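Local coordinates for protein L-methionine gamma-lyase (Fusobacterium nucleatum subsp. nucleatum, PDB 6LXU) that belongs to the Cys/Met metabolism family of pyridoxal phosphate-dependent enzymes and carries its cofactor covalently on a lysine, at residues T182-P193 with P198-S209; D110-M121 with Y155-K165. All coordinates share one frame; numbering follows the deposited sequence. Where two conformers were deposited one is given.

How the contacts relate
Contacts 1 and 2 are neighbouring pieces of one mixed sheet, their centres about 13 Å apart. Strand 183-187 of contact 1 lies beside strand 151-157 of contact 2, and probable hydrogen bonds stitch them together: Ile185 O to Leu156 N (2.8 Å) and Leu156 O to Asp187 N (3.0 Å). Past the strand ends, Phe190 of contact 1 packs on the loop of contact 2, with its CZ 3.5 Å from Asn161 OD1. The cofactor-bearing residue 212, a lysine modified with pyridoxal phosphate, meets contact 1 directly through Ser209 OG, which hydrogen-bonds its phosphate oxygen OP1. At the C-terminal ends of the two strands, the side chain of Glu157 in contact 2 touches Asp187 in contact 1.

Contact 1 of 2, residues T182-P193 with P198-S209; sequences TLVIVDNTFATP and PLKLGVDIVVHS
Val186 CG2 lies 3.6 Å from Val203 CG1 and equally close to Val203 CG2, while Val186 CG1 rests on Pro198 CG; this is the tight, mainly apolar part of the contact. Beside it strands 183-187 and 205-209 run parallel, bonded from Val184 O to Ile205 N, from Ile205 O to Val186 N and from Val186 O to Val207 N. On the other face Ile185 and Ile205 lie side by side, pointing the same way. At the N-terminal end Asp204 OD2 takes the amide of Val184 at 2.8 Å, almost straight (170°), on its anti lone pair; His177 also bonds OD2, and Arg228 pairs with OD1.

The loose side is the 3-10 segment after Pro198, where Leu199 and Leu201 are partly exposed and exposed Lys200 pairs with Glu79.

The C-terminal end is polar and buried. Asp187 OD1 closes an Asx turn on Thr189 N and also accepts from Thr189 OG1 at 2.6 Å. With OG1 turned beside its own backbone N (chi1 -63°), Thr189 in turn receives Ser209 N at 2.9 Å. This chain of bonds, amide to hydroxyl to carboxylate, would hold the strand end from which Ser209 OG reaches the phosphate of the modified lysine.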
loop_
_atom_site.group_PDB
_atom_site.type_symbol
_atom_site.label_atom_id
_atom_site.label_comp_id
_atom_site.label_asym_id
_atom_site.label_seq_id
_atom_site.Cartn_x
_atom_site.Cartn_y
_atom_site.Cartn_z
ATOM N N THR A 182 35.583 22.041 -8.231
ATOM C CA THR A 182 34.778 21.970 -7.005
ATOM C C THR A 182 33.276 22.006 -7.287
ATOM O O THR A 182 32.781 22.888 -8.000
ATOM C CB THR A 182 35.138 23.111 -6.050
ATOM O OG1 THR A 182 36.550 23.098 -5.785
ATOM C CG2 THR A 182 34.370 23.013 -4.728
ATOM N N LEU A 183 32.548 21.053 -6.696
ATOM C CA LEU A 183 31.083 21.034 -6.745
ATOM C C LEU A 183 30.512 21.570 -5.450
ATOM O O LEU A 183 31.003 21.244 -4.371
ATOM C CB LEU A 183 30.584 19.610 -6.952
ATOM C CG LEU A 183 30.959 18.963 -8.283
ATOM C CD1 LEU A 183 30.684 17.466 -8.230
ATOM C CD2 LEU A 183 30.219 19.619 -9.439
ATOM N N VAL A 184 29.456 22.372 -5.565
ATOM C CA VAL A 184 28.737 22.888 -4.424
ATOM C C VAL A 184 27.449 22.075 -4.267
ATOM O O VAL A 184 26.653 21.980 -5.202
ATOM C CB VAL A 184 28.417 24.394 -4.570
ATOM C CG1 VAL A 184 27.703 24.904 -3.323
ATOM C CG2 VAL A 184 29.688 25.200 -4.804
ATOM N N ILE A 185 27.278 21.503 -3.067
ATOM C CA ILE A 185 26.130 20.646 -2.743
ATOM C C ILE A 185 25.411 21.308 -1.589
ATOM O O ILE A 185 26.041 21.649 -0.595
ATOM C CB ILE A 185 26.583 19.217 -2.352
ATOM C CG1 ILE A 185 27.435 18.616 -3.471
ATOM C CG2 ILE A 185 25.373 18.351 -2.031
ATOM C CD1 ILE A 185 28.022 17.258 -3.167
ATOM N N VAL A 186 24.090 21.476 -1.709
ATOM C CA VAL A 186 23.287 22.086 -0.651
ATOM C C VAL A 186 22.159 21.159 -0.225
ATOM O O VAL A 186 21.392 20.687 -1.060
ATOM C CB VAL A 186 22.697 23.437 -1.097
ATOM C CG1 VAL A 186 21.730 24.000 -0.066
ATOM C CG2 VAL A 186 23.826 24.409 -1.348
ATOM N N ASP A 187 22.055 20.969 1.079
ATOM C CA ASP A 187 20.908 20.295 1.694
ATOM C C ASP A 187 19.826 21.342 1.920
ATOM O O ASP A 187 19.929 22.168 2.818
ATOM C CB ASP A 187 21.366 19.616 2.985
ATOM C CG ASP A 187 20.262 18.864 3.703
ATOM O OD1 ASP A 187 19.074 19.118 3.406
ATOM O OD2 ASP A 187 20.600 18.036 4.587
ATOM N N ASN A 188 18.805 21.300 1.055
ATOM C CA ASN A 188 17.716 22.278 1.026
ATOM C C ASN A 188 16.455 21.780 1.741
ATOM O O ASN A 188 15.359 22.277 1.487
ATOM C CB ASN A 188 17.400 22.636 -0.439
ATOM C CG ASN A 188 16.642 23.947 -0.601
ATOM O OD1 ASN A 188 16.888 24.902 0.136
ATOM N ND2 ASN A 188 15.731 23.996 -1.582
ATOM N N THR A 189 16.623 20.820 2.653
ATOM C CA THR A 189 15.493 20.194 3.349
ATOM C C THR A 189 14.604 21.198 4.084
ATOM O O THR A 189 13.394 21.213 3.898
ATOM C CB THR A 189 15.993 19.129 4.340
ATOM O OG1 THR A 189 16.659 18.081 3.624
ATOM C CG2 THR A 189 14.856 18.513 5.123
ATOM N N PHE A 190 15.207 22.008 4.956
ATOM C CA PHE A 190 14.420 22.901 5.812
ATOM C C PHE A 190 13.679 23.961 5.020
ATOM O O PHE A 190 12.531 24.285 5.307
ATOM C CB PHE A 190 15.319 23.628 6.821
ATOM C CG PHE A 190 15.660 22.856 8.071
ATOM C CD1 PHE A 190 15.600 21.458 8.156
ATOM C CD2 PHE A 190 16.038 23.563 9.201
ATOM C CE1 PHE A 190 15.939 20.793 9.332
ATOM C CE2 PHE A 190 16.380 22.907 10.379
ATOM C CZ PHE A 190 16.321 21.523 10.442
ATOM N N ALA A 191 14.368 24.553 4.041
ATOM C CA ALA A 191 13.793 25.664 3.295
ATOM C C ALA A 191 12.770 25.194 2.276
ATOM O O ALA A 191 11.722 25.823 2.109
ATOM C CB ALA A 191 14.883 26.466 2.609
ATOM N N THR A 192 13.093 24.099 1.588
ATOM C CA THR A 192 12.286 23.539 0.500
ATOM C C THR A 192 12.314 24.457 -0.720
ATOM O O THR A 192 12.633 25.647 -0.596
ATOM C CB THR A 192 10.799 23.267 0.870
ATOM O OG1 THR A 192 10.007 24.454 0.665
ATOM C CG2 THR A 192 10.612 22.752 2.290
ATOM N N PRO A 193 11.918 23.944 -1.893
ATOM C CA PRO A 193 11.840 24.850 -3.052
ATOM C C PRO A 193 10.731 25.888 -2.988
ATOM O O PRO A 193 10.722 26.801 -3.829
ATOM C CB PRO A 193 11.666 23.909 -4.241
ATOM C CG PRO A 193 11.173 22.644 -3.662
ATOM C CD PRO A 193 11.753 22.534 -2.291
ATOM N N PRO A 198 18.433 26.691 -4.570
ATOM C CA PRO A 198 19.878 26.882 -4.621
ATOM C C PRO A 198 20.485 26.826 -6.022
ATOM O O PRO A 198 21.499 27.517 -6.272
ATOM C CB PRO A 198 20.411 25.750 -3.723
ATOM C CG PRO A 198 19.298 25.490 -2.757
ATOM C CD PRO A 198 18.058 25.660 -3.573
ATOM N N LEU A 199 19.918 26.044 -6.927
ATOM C CA LEU A 199 20.493 25.960 -8.272
ATOM C C LEU A 199 20.459 27.311 -8.979
ATOM O O LEU A 199 21.359 27.616 -9.775
ATOM C CB LEU A 199 19.766 24.911 -9.112
ATOM C CG LEU A 199 19.807 23.482 -8.553
ATOM C CD1 LEU A 199 19.017 22.558 -9.454
ATOM C CD2 LEU A 199 21.225 22.956 -8.370
ATOM N N LYS A 200 19.478 28.142 -8.655
ATOM C CA LYS A 200 19.386 29.482 -9.254
ATOM C C LYS A 200 20.442 30.433 -8.712
ATOM O O LYS A 200 20.638 31.523 -9.284
ATOM C CB LYS A 200 17.978 30.044 -9.056
ATOM C CG LYS A 200 16.905 29.152 -9.664
ATOM C CD LYS A 200 15.518 29.763 -9.596
ATOM C CE LYS A 200 15.324 30.841 -10.649
ATOM N NZ LYS A 200 13.898 31.230 -10.765
ATOM N N LEU A 201 21.129 30.040 -7.638
ATOM C CA LEU A 201 22.183 30.827 -7.006
ATOM C C LEU A 201 23.583 30.335 -7.367
ATOM O O LEU A 201 24.558 30.837 -6.824
ATOM C CB LEU A 201 21.988 30.818 -5.485
ATOM C CG LEU A 201 20.595 31.277 -5.038
ATOM C CD1 LEU A 201 20.480 31.155 -3.529
ATOM C CD2 LEU A 201 20.277 32.700 -5.474
ATOM N N GLY A 202 23.679 29.366 -8.269
ATOM C CA GLY A 202 24.966 28.827 -8.722
ATOM C C GLY A 202 25.390 27.519 -8.078
ATOM O O GLY A 202 26.472 27.035 -8.359
ATOM N N VAL A 203 24.547 26.928 -7.227
ATOM C CA VAL A 203 24.858 25.634 -6.604
ATOM C C VAL A 203 24.799 24.542 -7.673
ATOM O O VAL A 203 24.025 24.628 -8.609
ATOM C CB VAL A 203 23.861 25.390 -5.455
ATOM C CG1 VAL A 203 23.900 23.965 -4.918
ATOM C CG2 VAL A 203 24.106 26.413 -4.356
ATOM N N ASP A 204 25.636 23.508 -7.543
ATOM C CA ASP A 204 25.653 22.429 -8.523
ATOM C C ASP A 204 24.629 21.317 -8.257
ATOM O O ASP A 204 24.057 20.800 -9.194
ATOM C CB ASP A 204 27.037 21.808 -8.586
ATOM C CG ASP A 204 28.082 22.800 -9.033
ATOM O OD1 ASP A 204 28.090 23.139 -10.235
ATOM O OD2 ASP A 204 28.861 23.256 -8.189
ATOM N N ILE A 205 24.464 20.933 -6.981
ATOM C CA ILE A 205 23.604 19.792 -6.622
ATOM C C ILE A 205 22.785 20.180 -5.404
ATOM O O ILE A 205 23.329 20.691 -4.434
ATOM C CB ILE A 205 24.441 18.533 -6.281
ATOM C CG1 ILE A 205 25.403 18.166 -7.424
ATOM C CG2 ILE A 205 23.518 17.366 -5.919
ATOM C CD1 ILE A 205 26.419 17.101 -7.055
ATOM N N VAL A 206 21.479 19.902 -5.457
ATOM C CA VAL A 206 20.592 20.058 -4.316
ATOM C C VAL A 206 20.191 18.677 -3.827
ATOM O O VAL A 206 19.844 17.807 -4.630
ATOM C CB VAL A 206 19.335 20.870 -4.680
ATOM C CG1 VAL A 206 18.255 20.764 -3.605
ATOM C CG2 VAL A 206 19.720 22.320 -4.906
ATOM N N VAL A 207 20.224 18.494 -2.508
ATOM C CA VAL A 207 19.751 17.262 -1.877
ATOM C C VAL A 207 18.651 17.609 -0.870
ATOM O O VAL A 207 18.626 18.690 -0.261
ATOM C CB VAL A 207 20.892 16.451 -1.227
ATOM C CG1 VAL A 207 21.939 16.081 -2.254
ATOM C CG2 VAL A 207 21.493 17.173 -0.044
ATOM N N HIS A 208 17.734 16.655 -0.713
ATOM C CA HIS A 208 16.624 16.755 0.252
ATOM C C HIS A 208 16.421 15.471 1.018
ATOM O O HIS A 208 16.481 14.393 0.442
ATOM C CB HIS A 208 15.282 16.974 -0.456
ATOM C CG HIS A 208 15.120 18.322 -1.059
ATOM N ND1 HIS A 208 14.741 19.419 -0.317
ATOM C CD2 HIS A 208 15.274 18.740 -2.338
ATOM C CE1 HIS A 208 14.674 20.460 -1.133
ATOM N NE2 HIS A 208 14.989 20.076 -2.358
ATOM N N SER A 209 16.054 15.622 2.286
ATOM C CA SER A 209 15.267 14.605 2.962
ATOM C C SER A 209 13.797 14.852 2.648
ATOM O O SER A 209 13.169 15.726 3.244
ATOM C CB SER A 209 15.510 14.638 4.460
ATOM O OG SER A 209 14.655 13.686 5.089
HETATM O O HOH W 1 12.571 19.989 1.488
#

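Contact 2 of 2, residues D110-M121 with Y155-K165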
loop_
_atom_site.group_PDB
_atom_site.type_symbol
_atom_site.label_atom_id
_atom_site.label_comp_id
_atom_site.label_asym_id
_atom_site.label_seq_id
_atom_site.Cartn_x
_atom_site.Cartn_y
_atom_site.Cartn_z
ATOM N N ASP A 110 30.571 22.699 7.030
ATOM C CA ASP A 110 30.333 23.391 8.287
ATOM C C ASP A 110 30.297 22.386 9.427
ATOM O O ASP A 110 29.968 21.226 9.221
ATOM C CB ASP A 110 29.008 24.156 8.193
ATOM C CG ASP A 110 28.935 25.325 9.158
ATOM O OD1 ASP A 110 28.784 25.082 10.379
ATOM O OD2 ASP A 110 29.025 26.481 8.704
ATOM N N LYS A 111 30.657 22.800 10.638
ATOM C CA LYS A 111 30.352 21.957 11.823
ATOM C C LYS A 111 28.842 21.852 12.144
ATOM O O LYS A 111 28.390 20.853 12.725
ATOM C CB LYS A 111 31.168 22.366 13.061
ATOM C CG LYS A 111 31.037 23.807 13.534
ATOM C CD LYS A 111 32.164 24.189 14.495
ATOM C CE LYS A 111 33.499 24.458 13.793
ATOM N NZ LYS A 111 33.531 25.785 13.106
ATOM N N THR A 112 28.084 22.893 11.805
ATOM C CA THR A 112 26.624 22.857 11.925
ATOM C C THR A 112 26.026 22.257 10.669
ATOM O O THR A 112 25.606 22.963 9.730
ATOM C CB THR A 112 25.994 24.235 12.118
ATOM O OG1 THR A 112 25.983 24.922 10.865
ATOM C CG2 THR A 112 26.721 25.031 13.202
ATOM N N LEU A 113 26.020 20.931 10.682
ATOM C CA LEU A 113 25.398 20.123 9.667
ATOM C C LEU A 113 24.534 19.129 10.382
ATOM O O LEU A 113 24.854 18.699 11.501
ATOM C CB LEU A 113 26.418 19.290 8.916
ATOM C CG LEU A 113 27.376 19.903 7.920
ATOM C CD1 LEU A 113 28.144 18.753 7.288
ATOM C CD2 LEU A 113 26.655 20.738 6.882
ATOM N N TYR A 114 23.499 18.688 9.686
ATOM C CA TYR A 114 22.640 17.616 10.163
ATOM C C TYR A 114 23.507 16.483 10.742
ATOM O O TYR A 114 24.506 16.096 10.142
ATOM C CB TYR A 114 21.794 17.116 8.997
ATOM C CG TYR A 114 20.925 15.964 9.365
ATOM C CD1 TYR A 114 19.855 16.129 10.229
ATOM C CD2 TYR A 114 21.179 14.694 8.857
ATOM C CE1 TYR A 114 19.056 15.063 10.580
ATOM C CE2 TYR A 114 20.393 13.627 9.214
ATOM C CZ TYR A 114 19.329 13.815 10.064
ATOM O OH TYR A 114 18.553 12.740 10.409
ATOM N N GLY A 115 23.134 15.989 11.921
ATOM C CA GLY A 115 24.017 15.118 12.676
ATOM C C GLY A 115 24.527 13.901 11.923
ATOM O O GLY A 115 25.710 13.571 11.987
ATOM N N CYS A 116 23.650 13.223 11.185
ATOM C CA CYS A 116 24.097 12.036 10.472
ATOM C C CYS A 116 25.023 12.398 9.323
ATOM O O CYS A 116 25.910 11.620 8.971
ATOM C CB CYS A 116 22.924 11.206 9.969
ATOM S SG CYS A 116 21.856 10.597 11.285
ATOM N N THR A 117 24.805 13.568 8.711
ATOM C CA THR A 117 25.737 14.039 7.688
ATOM C C THR A 117 27.102 14.347 8.301
ATOM O O THR A 117 28.122 13.995 7.724
ATOM C CB THR A 117 25.198 15.267 6.947
ATOM O OG1 THR A 117 23.864 14.971 6.493
ATOM C CG2 THR A 117 26.089 15.622 5.761
ATOM N N PHE A 118 27.092 15.011 9.454
ATOM C CA PHE A 118 28.346 15.257 10.157
ATOM C C PHE A 118 29.088 13.952 10.415
ATOM O O PHE A 118 30.298 13.867 10.198
ATOM C CB PHE A 118 28.124 16.009 11.463
ATOM C CG PHE A 118 29.406 16.324 12.167
ATOM C CD1 PHE A 118 30.151 17.441 11.812
ATOM C CD2 PHE A 118 29.915 15.457 13.119
ATOM C CE1 PHE A 118 31.366 17.710 12.437
ATOM C CE2 PHE A 118 31.132 15.714 13.739
ATOM C CZ PHE A 118 31.847 16.841 13.394
ATOM N N ALA A 119 28.369 12.927 10.863
ATOM C CA ALA A 119 28.984 11.635 11.126
ATOM C C ALA A 119 29.545 10.991 9.864
ATOM O O ALA A 119 30.658 10.452 9.868
ATOM C CB ALA A 119 27.994 10.699 11.801
ATOM N N LEU A 120 28.789 11.052 8.762
ATOM C CA LEU A 120 29.269 10.569 7.478
ATOM C C LEU A 120 30.558 11.292 7.067
ATOM O O LEU A 120 31.512 10.652 6.633
ATOM C CB LEU A 120 28.190 10.756 6.402
ATOM C CG LEU A 120 28.600 10.460 4.963
ATOM C CD1 LEU A 120 29.098 9.029 4.809
ATOM C CD2 LEU A 120 27.422 10.723 4.044
ATOM N N MET A 121 30.571 12.610 7.227
ATOM C CA MET A 121 31.749 13.418 6.872
ATOM C C MET A 121 32.941 13.110 7.780
ATOM O O MET A 121 34.051 12.837 7.298
ATOM C CB MET A 121 31.436 14.914 6.971
ATOM C CG MET A 121 30.440 15.449 5.949
ATOM S SD MET A 121 31.075 15.515 4.270
ATOM C CE MET A 121 29.786 16.514 3.531
ATOM N N TYR A 155 30.112 21.602 0.853
ATOM C CA TYR A 155 28.802 21.072 1.250
ATOM C C TYR A 155 28.184 22.023 2.250
ATOM O O TYR A 155 28.804 22.331 3.266
ATOM C CB TYR A 155 28.971 19.675 1.846
ATOM C CG TYR A 155 27.660 18.995 2.159
ATOM C CD1 TYR A 155 26.969 19.293 3.306
ATOM C CD2 TYR A 155 27.106 18.071 1.284
ATOM C CE1 TYR A 155 25.739 18.702 3.593
ATOM C CE2 TYR A 155 25.892 17.450 1.560
ATOM C CZ TYR A 155 25.209 17.770 2.715
ATOM O OH TYR A 155 24.004 17.132 2.980
ATOM N N LEU A 156 26.967 22.494 1.951
ATOM C CA LEU A 156 26.329 23.551 2.734
ATOM C C LEU A 156 24.913 23.181 3.139
ATOM O O LEU A 156 24.248 22.376 2.474
ATOM C CB LEU A 156 26.274 24.856 1.932
ATOM C CG LEU A 156 27.608 25.325 1.345
ATOM C CD1 LEU A 156 27.391 26.457 0.363
ATOM C CD2 LEU A 156 28.575 25.734 2.439
ATOM N N GLU A 157 24.430 23.825 4.186
ATOM C CA GLU A 157 23.089 23.571 4.708
ATOM C C GLU A 157 22.578 24.857 5.324
ATOM O O GLU A 157 23.244 25.408 6.186
ATOM C CB GLU A 157 23.190 22.449 5.741
ATOM C CG GLU A 157 21.884 21.867 6.212
ATOM C CD GLU A 157 22.074 20.737 7.209
ATOM O OE1 GLU A 157 23.063 19.928 7.125
ATOM O OE2 GLU A 157 21.209 20.649 8.099
ATOM N N THR A 158 21.420 25.365 4.887
ATOM C CA THR A 158 20.877 26.615 5.417
ATOM C C THR A 158 19.372 26.668 5.188
ATOM O O THR A 158 18.932 26.385 4.086
ATOM C CB THR A 158 21.557 27.876 4.812
ATOM O OG1 THR A 158 20.994 29.057 5.388
ATOM C CG2 THR A 158 21.476 27.931 3.300
ATOM N N PRO A 159 18.580 27.038 6.193
ATOM C CA PRO A 159 18.955 27.156 7.602
ATOM C C PRO A 159 19.414 25.824 8.168
ATOM O O PRO A 159 19.010 24.779 7.655
ATOM C CB PRO A 159 17.648 27.612 8.277
ATOM C CG PRO A 159 16.782 28.119 7.175
ATOM C CD PRO A 159 17.145 27.277 5.992
ATOM N N ALA A 160 20.246 25.856 9.207
ATOM C CA ALA A 160 20.812 24.611 9.778
ATOM C C ALA A 160 20.727 24.605 11.291
ATOM O O ALA A 160 20.970 25.659 11.910
ATOM C CB ALA A 160 22.264 24.452 9.359
ATOM N N ASN A 161 20.444 23.419 11.869
ATOM C CA ASN A 161 20.320 23.151 13.335
ATOM C C ASN A 161 21.581 23.566 14.061
ATOM O O ASN A 161 22.627 23.573 13.432
ATOM C CB ASN A 161 20.192 21.634 13.635
ATOM C CG ASN A 161 18.913 20.994 13.113
ATOM O OD1 ASN A 161 17.802 21.330 13.558
ATOM N ND2 ASN A 161 19.069 19.983 12.243
ATOM N N PRO A 162 21.543 23.873 15.372
ATOM C CA PRO A 162 20.344 23.904 16.238
ATOM C C PRO A 162 19.758 25.316 16.466
ATOM O O PRO A 162 18.731 25.478 17.157
ATOM C CB PRO A 162 20.908 23.370 17.551
ATOM C CG PRO A 162 22.305 23.925 17.587
ATOM C CD PRO A 162 22.787 23.958 16.165
ATOM N N ASN A 163 20.436 26.308 15.902
ATOM C CA ASN A 163 20.114 27.720 16.037
ATOM C C ASN A 163 19.699 28.339 14.696
ATOM O O ASN A 163 19.707 29.556 14.554
ATOM C CB ASN A 163 21.325 28.489 16.627
ATOM C CG ASN A 163 21.641 28.129 18.085
ATOM O OD1 ASN A 163 20.832 27.555 18.814
ATOM N ND2 ASN A 163 22.816 28.560 18.542
ATOM N N LEU A 164 19.313 27.510 13.724
ATOM C CA LEU A 164 18.840 27.986 12.410
ATOM C C LEU A 164 19.827 28.965 11.760
ATOM O O LEU A 164 19.470 30.042 11.266
ATOM C CB LEU A 164 17.414 28.536 12.491
ATOM C CG LEU A 164 16.415 27.444 12.923
ATOM C CD1 LEU A 164 15.037 28.022 13.180
ATOM C CD2 LEU A 164 16.313 26.302 11.924
ATOM N N LYS A 165 21.082 28.543 11.758
ATOM C CA LYS A 165 22.164 29.283 11.128
ATOM C C LYS A 165 21.903 29.485 9.649
ATOM O O LYS A 165 21.520 28.549 8.939
ATOM C CB LYS A 165 23.470 28.518 11.318
ATOM C CG LYS A 165 24.717 29.189 10.760
ATOM C CD LYS A 165 25.940 28.309 11.003
ATOM C CE LYS A 165 27.215 28.945 10.518
ATOM N NZ LYS A 165 28.389 28.172 10.993
HETATM O O HOH W 2 25.657 25.405 8.229
HETATM O O HOH W 3 23.526 20.485 13.633
HETATM O O HOH W 4 23.056 17.506 5.499
#
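Asp110 and Lys165 form the salt bridge of this contact, approaching from opposite directions. The fully extended lysine (chi1 -178°) brings NZ 2.9 Å from Asp110 OD2, on the syn lone pair, and more weakly to OD1; Asp136 is a second carboxylate partner of NZ. Asp110 OD1 meanwhile closes an Asx turn, taking Thr112 N at 2.7 Å on its anti lone pair.

Among the hydrogen bonds, Glu157 OE1 receives the amide of Tyr114 at 2.9 Å and 176°, on the syn side and slightly out of the carboxylate plane. A water takes protons from Thr117 OG1 and Tyr155 OH and donates to the same OE1. The turn before helix 115-125 is thus tied to the strand directly through Tyr114 N, and the first turn of the helix through the water at Thr117 OG1.

The apolar contacts gather round the Tyr155 ring. In the modelled conformers, each one of two, Met121, bent at chi2 (-71°), lays CE over one face, 4.0 Å from the Tyr155 ring centroid, a CH-pi contact, and Leu113 CD2 meets the ring edge in plane, 3.9 Å from Tyr155 CD1.

Helix 115-125 and its preceding turn therefore pack on the C-terminal end of strand 151-157, where Tyr155 also touches Ile93 of helix 89-100 and Ile185 of strand 183-187, while Cys116 and Leu120 face a second subunit.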